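Local structure of putative hydrolase (Bacteroides ovatus, 4HBS) at residues A140-D144 against E145-A149; A163-N167 against N168-M172; Y239-N243 against Y244-V248; A249-T253 against R254-S258. The protein is of unknown function but probably acts as a hydrolase, being a five-bladed beta-propeller whose sequence family belongs to the beta-fructosidase clan. One frame throughout, in Å; residues are numbered along the deposited sequence.

Contact 1: A140-D144 against E145-A149; sequences ATLSD and EKIQA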
loop_
_atom_site.group_PDB
_atom_site.type_symbol
_atom_site.label_atom_id
_atom_site.label_comp_id
_atom_site.label_asym_id
_atom_site.label_seq_id
_atom_site.Cartn_x
_atom_site.Cartn_y
_atom_site.Cartn_z
ATOM N N ALA A 140 -0.281 -22.947 5.358
ATOM C CA ALA A 140 -0.626 -22.654 6.759
ATOM C C ALA A 140 -1.274 -23.848 7.392
ATOM O O ALA A 140 -2.216 -24.400 6.827
ATOM C CB ALA A 140 -1.539 -21.456 6.849
ATOM N N THR A 141 -0.765 -24.258 8.562
ATOM C CA THR A 141 -1.161 -25.491 9.235
ATOM C C THR A 141 -2.335 -25.390 10.228
ATOM O O THR A 141 -2.808 -26.453 10.647
ATOM C CB THR A 141 0.066 -26.076 9.951
ATOM O OG1 THR A 141 0.589 -25.103 10.861
ATOM C CG2 THR A 141 1.154 -26.521 8.966
ATOM N N LEU A 142 -2.825 -24.173 10.616
ATOM C CA LEU A 142 -3.985 -24.120 11.542
ATOM C C LEU A 142 -5.182 -24.836 10.903
ATOM O O LEU A 142 -5.442 -24.675 9.698
ATOM C CB LEU A 142 -4.385 -22.698 11.960
ATOM C CG LEU A 142 -3.694 -22.149 13.189
ATOM C CD1 LEU A 142 -4.066 -20.705 13.394
ATOM C CD2 LEU A 142 -4.043 -22.952 14.427
ATOM N N SER A 143 -5.921 -25.598 11.720
ATOM C CA SER A 143 -7.005 -26.428 11.242
ATOM C C SER A 143 -8.223 -25.586 10.949
ATOM O O SER A 143 -8.393 -24.519 11.532
ATOM C CB SER A 143 -7.337 -27.505 12.265
ATOM O OG SER A 143 -7.806 -26.922 13.465
ATOM N N ASP A 144 -9.101 -26.094 10.080
ATOM C CA ASP A 144 -10.345 -25.416 9.705
ATOM C C ASP A 144 -11.205 -25.109 10.962
ATOM O O ASP A 144 -11.889 -24.075 11.004
ATOM C CB ASP A 144 -11.140 -26.281 8.702
ATOM C CG ASP A 144 -10.431 -26.546 7.376
ATOM O OD1 ASP A 144 -9.489 -25.774 7.030
ATOM O OD2 ASP A 144 -10.811 -27.521 6.686
ATOM N N GLU A 145 -11.112 -25.973 12.002
ATOM C CA GLU A 145 -11.826 -25.781 13.266
ATOM C C GLU A 145 -11.219 -24.580 13.996
ATOM O O GLU A 145 -11.950 -23.673 14.366
ATOM C CB GLU A 145 -11.771 -27.053 14.146
ATOM C CG GLU A 145 -12.505 -28.266 13.590
ATOM C CD GLU A 145 -11.784 -29.033 12.495
ATOM O OE1 GLU A 145 -10.771 -28.508 11.977
ATOM O OE2 GLU A 145 -12.253 -30.134 12.121
ATOM N N LYS A 146 -9.872 -24.541 14.139
ATOM C CA LYS A 146 -9.172 -23.412 14.790
ATOM C C LYS A 146 -9.419 -22.104 14.028
ATOM O O LYS A 146 -9.602 -21.070 14.648
ATOM C CB LYS A 146 -7.664 -23.679 14.879
ATOM C CG LYS A 146 -7.244 -24.813 15.822
ATOM C CD LYS A 146 -6.726 -24.290 17.137
ATOM C CE LYS A 146 -6.206 -25.382 18.028
ATOM N NZ LYS A 146 -5.951 -24.886 19.411
ATOM N N ILE A 147 -9.457 -22.160 12.674
ATOM C CA ILE A 147 -9.773 -21.000 11.827
ATOM C C ILE A 147 -11.206 -20.580 12.073
ATOM O O ILE A 147 -11.447 -19.382 12.172
ATOM C CB ILE A 147 -9.507 -21.272 10.320
ATOM C CG1 ILE A 147 -7.992 -21.442 10.060
ATOM C CG2 ILE A 147 -10.070 -20.138 9.447
ATOM C CD1 ILE A 147 -7.049 -20.240 10.580
ATOM N N GLN A 148 -12.156 -21.539 12.203
ATOM C CA GLN A 148 -13.550 -21.196 12.519
ATOM C C GLN A 148 -13.597 -20.557 13.884
ATOM O O GLN A 148 -14.326 -19.592 14.065
ATOM C CB GLN A 148 -14.483 -22.422 12.472
ATOM C CG GLN A 148 -15.964 -22.065 12.689
ATOM C CD GLN A 148 -16.853 -23.278 12.650
ATOM O OE1 GLN A 148 -16.882 -24.017 11.660
ATOM N NE2 GLN A 148 -17.588 -23.529 13.728
ATOM N N ALA A 149 -12.764 -21.048 14.831
ATOM C CA ALA A 149 -12.679 -20.511 16.186
ATOM C C ALA A 149 -11.902 -19.174 16.267
ATOM O O ALA A 149 -11.594 -18.738 17.372
ATOM C CB ALA A 149 -12.045 -21.535 17.117
#

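Contact 2: A163-N167 against N168-M172; sequences ATIYN and NQMQM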
loop_
_atom_site.group_PDB
_atom_site.type_symbol
_atom_site.label_atom_id
_atom_site.label_comp_id
_atom_site.label_asym_id
_atom_site.label_seq_id
_atom_site.Cartn_x
_atom_site.Cartn_y
_atom_site.Cartn_z
ATOM N N ALA A 163 -3.052 -4.342 -7.710
ATOM C CA ALA A 163 -4.083 -4.991 -8.516
ATOM C C ALA A 163 -4.484 -4.122 -9.688
ATOM O O ALA A 163 -4.343 -2.889 -9.628
ATOM C CB ALA A 163 -5.297 -5.289 -7.657
ATOM N N THR A 164 -4.974 -4.776 -10.764
ATOM C CA THR A 164 -5.414 -4.118 -11.998
ATOM C C THR A 164 -6.755 -4.671 -12.420
ATOM O O THR A 164 -7.157 -5.740 -11.951
ATOM C CB THR A 164 -4.381 -4.304 -13.146
ATOM O OG1 THR A 164 -4.789 -3.539 -14.284
ATOM C CG2 THR A 164 -4.177 -5.781 -13.552
ATOM N N ILE A 165 -7.430 -3.955 -13.340
ATOM C CA ILE A 165 -8.698 -4.382 -13.918
ATOM C C ILE A 165 -8.419 -4.928 -15.316
ATOM O O ILE A 165 -7.711 -4.296 -16.111
ATOM C CB ILE A 165 -9.754 -3.237 -13.956
ATOM C CG1 ILE A 165 -9.824 -2.443 -12.609
ATOM C CG2 ILE A 165 -11.122 -3.789 -14.338
ATOM C CD1 ILE A 165 -10.325 -3.214 -11.431
ATOM N N TYR A 166 -8.949 -6.117 -15.596
ATOM C CA TYR A 166 -8.827 -6.770 -16.894
ATOM C C TYR A 166 -10.110 -7.567 -17.134
ATOM O O TYR A 166 -10.464 -8.392 -16.286
ATOM C CB TYR A 166 -7.580 -7.668 -16.932
ATOM C CG TYR A 166 -7.380 -8.377 -18.256
ATOM C CD1 TYR A 166 -7.008 -7.674 -19.396
ATOM C CD2 TYR A 166 -7.582 -9.747 -18.373
ATOM C CE1 TYR A 166 -6.836 -8.320 -20.623
ATOM C CE2 TYR A 166 -7.433 -10.401 -19.596
ATOM C CZ TYR A 166 -7.076 -9.681 -20.727
ATOM O OH TYR A 166 -6.878 -10.323 -21.937
ATOM N N ASN A 167 -10.833 -7.281 -18.257
ATOM C CA ASN A 167 -12.090 -7.940 -18.653
ATOM C C ASN A 167 -13.144 -7.850 -17.530
ATOM O O ASN A 167 -13.706 -8.871 -17.119
ATOM C CB ASN A 167 -11.843 -9.417 -19.084
ATOM C CG ASN A 167 -11.291 -9.590 -20.487
ATOM O OD1 ASN A 167 -11.099 -8.628 -21.255
ATOM N ND2 ASN A 167 -11.069 -10.844 -20.874
ATOM N N ASN A 168 -13.407 -6.609 -17.055
ATOM C CA ASN A 168 -14.353 -6.281 -15.964
ATOM C C ASN A 168 -14.206 -7.266 -14.774
ATOM O O ASN A 168 -15.183 -7.864 -14.289
ATOM C CB ASN A 168 -15.816 -6.217 -16.471
ATOM C CG ASN A 168 -16.749 -5.429 -15.536
ATOM O OD1 ASN A 168 -16.424 -4.308 -15.077
ATOM N ND2 ASN A 168 -17.928 -5.987 -15.230
ATOM N N GLN A 169 -12.955 -7.449 -14.353
ATOM C CA GLN A 169 -12.563 -8.312 -13.243
ATOM C C GLN A 169 -11.298 -7.767 -12.688
ATOM O O GLN A 169 -10.454 -7.324 -13.475
ATOM C CB GLN A 169 -12.340 -9.765 -13.698
ATOM C CG GLN A 169 -13.602 -10.523 -14.031
ATOM C CD GLN A 169 -13.325 -11.973 -14.310
ATOM O OE1 GLN A 169 -12.235 -12.361 -14.761
ATOM N NE2 GLN A 169 -14.328 -12.805 -14.095
HETATM N N MSE A 170 -11.130 -7.784 -11.362
HETATM C CA MSE A 170 -9.904 -7.279 -10.768
HETATM C C MSE A 170 -8.955 -8.436 -10.487
HETATM O O MSE A 170 -9.291 -9.350 -9.726
HETATM C CB MSE A 170 -10.186 -6.491 -9.496
HETATM C CG MSE A 170 -8.963 -5.749 -8.971
HETATM SE SE MSE A 170 -9.248 -5.134 -7.194
HETATM C CE MSE A 170 -9.117 -6.821 -6.322
ATOM N N GLN A 171 -7.762 -8.378 -11.104
ATOM C CA GLN A 171 -6.688 -9.350 -10.923
ATOM C C GLN A 171 -5.738 -8.767 -9.918
ATOM O O GLN A 171 -5.265 -7.644 -10.126
ATOM C CB GLN A 171 -5.952 -9.617 -12.240
ATOM C CG GLN A 171 -6.839 -9.833 -13.439
ATOM C CD GLN A 171 -5.972 -10.078 -14.632
ATOM O OE1 GLN A 171 -5.310 -9.159 -15.126
ATOM N NE2 GLN A 171 -5.881 -11.323 -15.079
HETATM N N MSE A 172 -5.470 -9.489 -8.823
HETATM C CA MSE A 172 -4.608 -9.017 -7.747
HETATM C C MSE A 172 -3.518 -10.014 -7.403
HETATM O O MSE A 172 -3.768 -11.223 -7.422
HETATM C CB MSE A 172 -5.471 -8.785 -6.511
HETATM C CG MSE A 172 -4.657 -8.532 -5.242
HETATM SE SE MSE A 172 -5.688 -7.788 -3.868
HETATM C CE MSE A 172 -4.321 -6.796 -3.071
#

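Contact 3: Y239-N243 against Y244-V248; sequences YTTSN and YKVAV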
loop_
_atom_site.group_PDB
_atom_site.type_symbol
_atom_site.label_atom_id
_atom_site.label_comp_id
_atom_site.label_asym_id
_atom_site.label_seq_id
_atom_site.Cartn_x
_atom_site.Cartn_y
_atom_site.Cartn_z
ATOM N N TYR A 239 7.053 -3.573 -10.232
ATOM C CA TYR A 239 8.290 -3.174 -9.554
ATOM C C TYR A 239 8.518 -3.941 -8.271
ATOM O O TYR A 239 7.591 -4.523 -7.701
ATOM C CB TYR A 239 8.275 -1.668 -9.204
ATOM C CG TYR A 239 7.981 -0.789 -10.380
ATOM C CD1 TYR A 239 6.673 -0.567 -10.797
ATOM C CD2 TYR A 239 9.007 -0.245 -11.139
ATOM C CE1 TYR A 239 6.394 0.176 -11.941
ATOM C CE2 TYR A 239 8.742 0.508 -12.280
ATOM C CZ TYR A 239 7.429 0.719 -12.679
ATOM O OH TYR A 239 7.130 1.440 -13.810
ATOM N N THR A 240 9.760 -3.878 -7.786
ATOM C CA THR A 240 10.166 -4.470 -6.514
ATOM C C THR A 240 11.461 -3.848 -6.082
ATOM O O THR A 240 12.108 -3.164 -6.882
ATOM C CB THR A 240 10.298 -6.016 -6.602
ATOM O OG1 THR A 240 10.259 -6.569 -5.268
ATOM C CG2 THR A 240 11.559 -6.479 -7.372
ATOM N N THR A 241 11.834 -4.075 -4.819
ATOM C CA THR A 241 13.111 -3.655 -4.283
ATOM C C THR A 241 13.754 -4.820 -3.587
ATOM O O THR A 241 13.070 -5.744 -3.143
ATOM C CB THR A 241 13.009 -2.444 -3.338
ATOM O OG1 THR A 241 12.000 -2.663 -2.353
ATOM C CG2 THR A 241 12.762 -1.148 -4.080
ATOM N N SER A 242 15.081 -4.794 -3.550
ATOM C CA SER A 242 15.933 -5.763 -2.866
ATOM C C SER A 242 17.130 -4.970 -2.349
ATOM O O SER A 242 17.866 -4.429 -3.167
ATOM C CB SER A 242 16.348 -6.884 -3.819
ATOM O OG SER A 242 16.956 -7.962 -3.122
ATOM N N ASN A 243 17.269 -4.802 -1.016
ATOM C CA ASN A 243 18.338 -3.977 -0.413
ATOM C C ASN A 243 18.299 -2.544 -0.983
ATOM O O ASN A 243 19.321 -1.992 -1.409
ATOM C CB ASN A 243 19.725 -4.610 -0.578
ATOM C CG ASN A 243 19.961 -5.709 0.399
ATOM O OD1 ASN A 243 20.648 -5.520 1.410
ATOM N ND2 ASN A 243 19.378 -6.875 0.141
ATOM N N TYR A 244 17.077 -1.975 -1.014
ATOM C CA TYR A 244 16.763 -0.623 -1.469
ATOM C C TYR A 244 17.182 -0.324 -2.938
ATOM O O TYR A 244 17.331 0.843 -3.299
ATOM C CB TYR A 244 17.360 0.403 -0.508
ATOM C CG TYR A 244 16.919 0.189 0.920
ATOM C CD1 TYR A 244 15.665 0.606 1.351
ATOM C CD2 TYR A 244 17.729 -0.486 1.828
ATOM C CE1 TYR A 244 15.236 0.382 2.661
ATOM C CE2 TYR A 244 17.316 -0.709 3.141
ATOM C CZ TYR A 244 16.051 -0.309 3.545
ATOM O OH TYR A 244 15.638 -0.493 4.854
ATOM N N LYS A 245 17.288 -1.368 -3.791
ATOM C CA LYS A 245 17.586 -1.232 -5.223
ATOM C C LYS A 245 16.307 -1.561 -5.929
ATOM O O LYS A 245 15.720 -2.586 -5.603
ATOM C CB LYS A 245 18.733 -2.153 -5.646
ATOM C CG LYS A 245 20.086 -1.572 -5.274
ATOM C CD LYS A 245 21.134 -2.616 -4.934
ATOM C CE LYS A 245 22.218 -2.056 -4.045
ATOM N NZ LYS A 245 21.834 -2.088 -2.601
ATOM N N VAL A 246 15.827 -0.682 -6.842
ATOM C CA VAL A 246 14.534 -0.852 -7.524
ATOM C C VAL A 246 14.703 -1.578 -8.838
ATOM O O VAL A 246 15.337 -1.039 -9.737
ATOM C CB VAL A 246 13.834 0.506 -7.768
ATOM C CG1 VAL A 246 12.464 0.310 -8.409
ATOM C CG2 VAL A 246 13.718 1.312 -6.482
ATOM N N ALA A 247 14.107 -2.778 -8.971
ATOM C CA ALA A 247 14.129 -3.570 -10.210
ATOM C C ALA A 247 12.724 -3.574 -10.819
ATOM O O ALA A 247 11.752 -3.364 -10.103
ATOM C CB ALA A 247 14.593 -4.985 -9.912
ATOM N N VAL A 248 12.617 -3.811 -12.121
ATOM C CA VAL A 248 11.324 -3.798 -12.816
ATOM C C VAL A 248 11.150 -5.022 -13.759
ATOM O O VAL A 248 12.115 -5.524 -14.349
ATOM C CB VAL A 248 11.145 -2.463 -13.598
ATOM C CG1 VAL A 248 12.190 -2.313 -14.703
ATOM C CG2 VAL A 248 9.733 -2.323 -14.169
#

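Contact 4: A249-T253 against R254-S258; sequences ARTAT and RDLGS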
loop_
_atom_site.group_PDB
_atom_site.type_symbol
_atom_site.label_atom_id
_atom_site.label_comp_id
_atom_site.label_asym_id
_atom_site.label_seq_id
_atom_site.Cartn_x
_atom_site.Cartn_y
_atom_site.Cartn_z
ATOM N N ALA A 249 9.891 -5.476 -13.870
ATOM C CA ALA A 249 9.438 -6.536 -14.772
ATOM C C ALA A 249 8.179 -6.039 -15.453
ATOM O O ALA A 249 7.678 -4.984 -15.059
ATOM C CB ALA A 249 9.160 -7.814 -14.001
ATOM N N ARG A 250 7.655 -6.746 -16.462
ATOM C CA ARG A 250 6.419 -6.301 -17.107
ATOM C C ARG A 250 5.668 -7.464 -17.746
ATOM O O ARG A 250 6.273 -8.457 -18.142
ATOM C CB ARG A 250 6.682 -5.178 -18.149
ATOM C CG ARG A 250 7.127 -5.656 -19.537
ATOM C CD ARG A 250 7.583 -4.507 -20.413
ATOM N NE ARG A 250 8.200 -4.969 -21.666
ATOM C CZ ARG A 250 8.813 -4.182 -22.553
ATOM N NH1 ARG A 250 8.893 -2.870 -22.352
ATOM N NH2 ARG A 250 9.355 -4.703 -23.649
ATOM N N THR A 251 4.352 -7.296 -17.889
ATOM C CA THR A 251 3.462 -8.288 -18.492
ATOM C C THR A 251 3.420 -8.079 -19.998
ATOM O O THR A 251 3.565 -6.949 -20.461
ATOM C CB THR A 251 2.069 -8.156 -17.874
ATOM O OG1 THR A 251 1.500 -6.900 -18.253
ATOM C CG2 THR A 251 2.099 -8.278 -16.360
ATOM N N ALA A 252 3.218 -9.149 -20.765
ATOM C CA ALA A 252 3.167 -9.051 -22.225
ATOM C C ALA A 252 1.956 -8.233 -22.706
ATOM O O ALA A 252 2.088 -7.425 -23.629
ATOM C CB ALA A 252 3.126 -10.436 -22.835
ATOM N N THR A 253 0.788 -8.442 -22.082
ATOM C CA THR A 253 -0.461 -7.746 -22.420
ATOM C C THR A 253 -1.048 -7.136 -21.127
ATOM O O THR A 253 -0.387 -7.164 -20.080
ATOM C CB THR A 253 -1.429 -8.735 -23.095
ATOM O OG1 THR A 253 -2.039 -9.563 -22.107
ATOM C CG2 THR A 253 -0.747 -9.611 -24.141
ATOM N N ARG A 254 -2.292 -6.603 -21.189
ATOM C CA ARG A 254 -2.947 -6.031 -19.998
ATOM C C ARG A 254 -3.480 -7.135 -19.047
ATOM O O ARG A 254 -3.979 -6.800 -17.974
ATOM C CB ARG A 254 -4.062 -5.056 -20.389
ATOM C CG ARG A 254 -3.507 -3.810 -21.052
ATOM C CD ARG A 254 -4.564 -2.755 -21.292
ATOM N NE ARG A 254 -4.143 -1.776 -22.303
ATOM C CZ ARG A 254 -3.289 -0.769 -22.100
ATOM N NH1 ARG A 254 -2.728 -0.585 -20.905
ATOM N NH2 ARG A 254 -2.981 0.058 -23.095
ATOM N N ASP A 255 -3.373 -8.440 -19.440
ATOM C CA ASP A 255 -3.723 -9.562 -18.566
ATOM C C ASP A 255 -2.561 -9.734 -17.578
ATOM O O ASP A 255 -1.430 -9.968 -18.002
ATOM C CB ASP A 255 -3.961 -10.865 -19.383
ATOM C CG ASP A 255 -4.596 -12.025 -18.617
ATOM O OD1 ASP A 255 -4.527 -12.023 -17.370
ATOM O OD2 ASP A 255 -5.124 -12.960 -19.274
ATOM N N LEU A 256 -2.816 -9.603 -16.278
ATOM C CA LEU A 256 -1.773 -9.782 -15.268
ATOM C C LEU A 256 -1.155 -11.205 -15.369
ATOM O O LEU A 256 0.037 -11.369 -15.113
ATOM C CB LEU A 256 -2.352 -9.517 -13.859
ATOM C CG LEU A 256 -1.391 -9.393 -12.680
ATOM C CD1 LEU A 256 -0.230 -8.460 -12.994
ATOM C CD2 LEU A 256 -2.128 -8.878 -11.473
ATOM N N GLY A 257 -1.953 -12.189 -15.810
ATOM C CA GLY A 257 -1.496 -13.562 -16.008
ATOM C C GLY A 257 -0.659 -13.824 -17.257
ATOM O O GLY A 257 -0.261 -14.972 -17.478
ATOM N N SER A 258 -0.373 -12.771 -18.098
ATOM C CA SER A 258 0.473 -12.880 -19.306
ATOM C C SER A 258 1.868 -13.311 -18.965
ATOM O O SER A 258 2.240 -13.281 -17.794
ATOM C CB SER A 258 0.603 -11.527 -19.996
ATOM O OG SER A 258 -0.621 -10.850 -20.163
#

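Contact 1: A140-D144 against E145-A149
Ser143 and Ile147 are joined where an irregular loop turns into the short helix 144-148: Ile147 N donates to Ser143 O over 2.8 Å, almost in line with the carbonyl. One residue on, Gln148 N reaches Asp144 O at 2.8 Å, here tilted 33° from the carbonyl plane. Ser143 is the N-cap. With OG set between its own backbone N and carbonyl carbon (chi1 64°), the hydroxyl lies over the first turn and accepts from Lys146 N at 3.2 Å in a nearly straight bond. An alanine here would probably lose this cap, leaving Lys146 N without its side-chain acceptor and the first turn less firmly held. Leu142, just before the cap, and Ile147 form a hydrophobic staple across the helix start, Leu142 CB lying 3.9 Å from Ile147 CD1. The leucine's CD2 branch meets Lys146 CB at 3.7 Å, the two side chains crossing at about a right angle before the lysine leads away. Asp144 and Glu145 place negative charge at this N-terminal end, which would probably suit the helix dipole. At the helix's C-terminal end, Arg132 donates to Gln148 O and Arg127 to Ala149 O.

Contact 2: A163-N167 against N168-M172
Ile165 and Met170 pack tightly on one face of an antiparallel hairpin, together with Ala163 and Met172. Ile165 CD1 rests 3.8 Å from CG of Met170, a selenomethionine like Met172, the two side chains crossing at a slant. Ala163 CB lies against its cross-strand partner, 3.7 Å from Met172 CB. Met170 CG is anti to the backbone N (chi1 -170°), which carries the chain past Ala163 and brings its selenium up to the same methyl group. Thr164 and Gln171 form the hydrogen-bonded pair between these two non-hydrogen-bonded ones: Thr164 N gives to Gln171 O at 3.0 Å, and Gln171 N to Thr164 O at 2.8 Å. Tyr166 N closes the register on Gln169 O at 2.9 Å. The opposite face is polar but also largely buried: Tyr166 and Gln171 run side by side, ring and amide planes 26° apart, with Gln171 OE1 3.3 Å from Tyr166 CB. The loose part is the exposed bend, Asn167 and Asn168, both with positive phi, where Asn167 CG sits over one face of the Tyr166 ring near its rim. The hairpin belongs to a four-stranded propeller blade, strand 156-165 at its edge and strand 187-197 beyond strand 169-178. The apolar face meets Thr64 of strand 60-65 and Phe72 of strand 71-75, in another blade, whereas the Gln171 amide is held by Leu256 N and Asp255 OD1.

Contact 3: Y239-N243 against Y244-V248
Tyr239 and Val248 lie side by side on one face of the hairpin, pointing the same way, with Val248 CG2 3.5 Å from Tyr239 CE2. The CG2 branch is the one that touches because it stands anti to the backbone N, CG1 being placed between that N and the carbonyl carbon (Val248 chi1 64°). Further along this face Thr241 offers its methyl group, CG2 meeting Val246 CG2 at 3.6 Å as the two side chains cross at a slant. At the turn, Lys245 curls back so that NZ donates to Asn243 O at 2.8 Å, in the carbonyl plane. The backbone fixes these positions. Thr240 and Ala247 exchange two hydrogen bonds, the shorter from Ala247 N to Thr240 O at 2.9 Å, and Ser242 and Lys245 exchange two more. Of the latter, Lys245 N approaches Ser242 O from above the carbonyl plane, 63° out of it, while Ser242 N meets Lys245 O in plane. Asn243 and Tyr244 are the central residues of a type I' beta turn from Ser242 to Lys245, the tight two-residue connection of a right-twisted hairpin. Further out, Tyr239 OH is bonded to Pro328 O, Ser242 OG to Glu284 of helix 280-285, and the Tyr244 ring makes an edge-to-face stack with Trp315. Apolar pairing is thus concentrated on the Tyr239-Val248 face, toward strand 298-303 of the next blade, while the ammonium of Lys245, whose side chain touches Glu284, probably polarises Asn243 O.

Contact 4: A249-T253 against R254-S258
The carboxylate of Asp255, whose backbone N reaches Thr253 OG1 at 3.2 Å in a fairly straight bond, is met by Gly257 N from above its plane, 49° out of it and 3.0 Å from OD1. This makes an Asx turn, and OD1 takes a second bond from Gln171 NE2. The Thr253 hydroxyl in turn donates to Ser258 OG, 2.7 Å from Thr253 OG1, which is turned between its backbone N and carbonyl carbon (chi1 78°), toward the returning chain. Ser258 ends a type I beta turn that starts at Asp255. Thr251 braces the start of the bend: its OG1 gives to Thr253 O at 2.6 Å and accepts from Ile236 N, while CG2 lies 4.1 Å from Leu256 CD1. A valine in its place would probably leave Thr253 O and Ile236 N without this mate, and the bend less firmly tied to strand 236-242. The loop connects strands 245-251 and 260-265, neighbours in one sheet. Leu256 packs on Leu238 of strand 236-242 and its O is bonded to Trp260, whereas Arg254 holds Asp231 O.

How the contacts relate
Contact 1 is the surface member: a helix start capped by a hydroxyl, its centre about 28 Å from that of the chain and touching none of the others. Contacts 2 and 3 are partly buried hairpins in different four- and five-stranded sheets, each with an apolar face, but differing in their turns: two asparagines in one, a lysine-gripped carbonyl in the other. Contact 4 continues strand 245-251 from contact 3 and leaves the sheet at the opposite end of that strand, trading paired strands for a loop tied by hydroxyls and a carboxylate. Contacts 2 and 4 touch directly, Gln171 of one bonding Asp255 and Leu256 of the other, which ties the hairpin of one blade to the loop of the other.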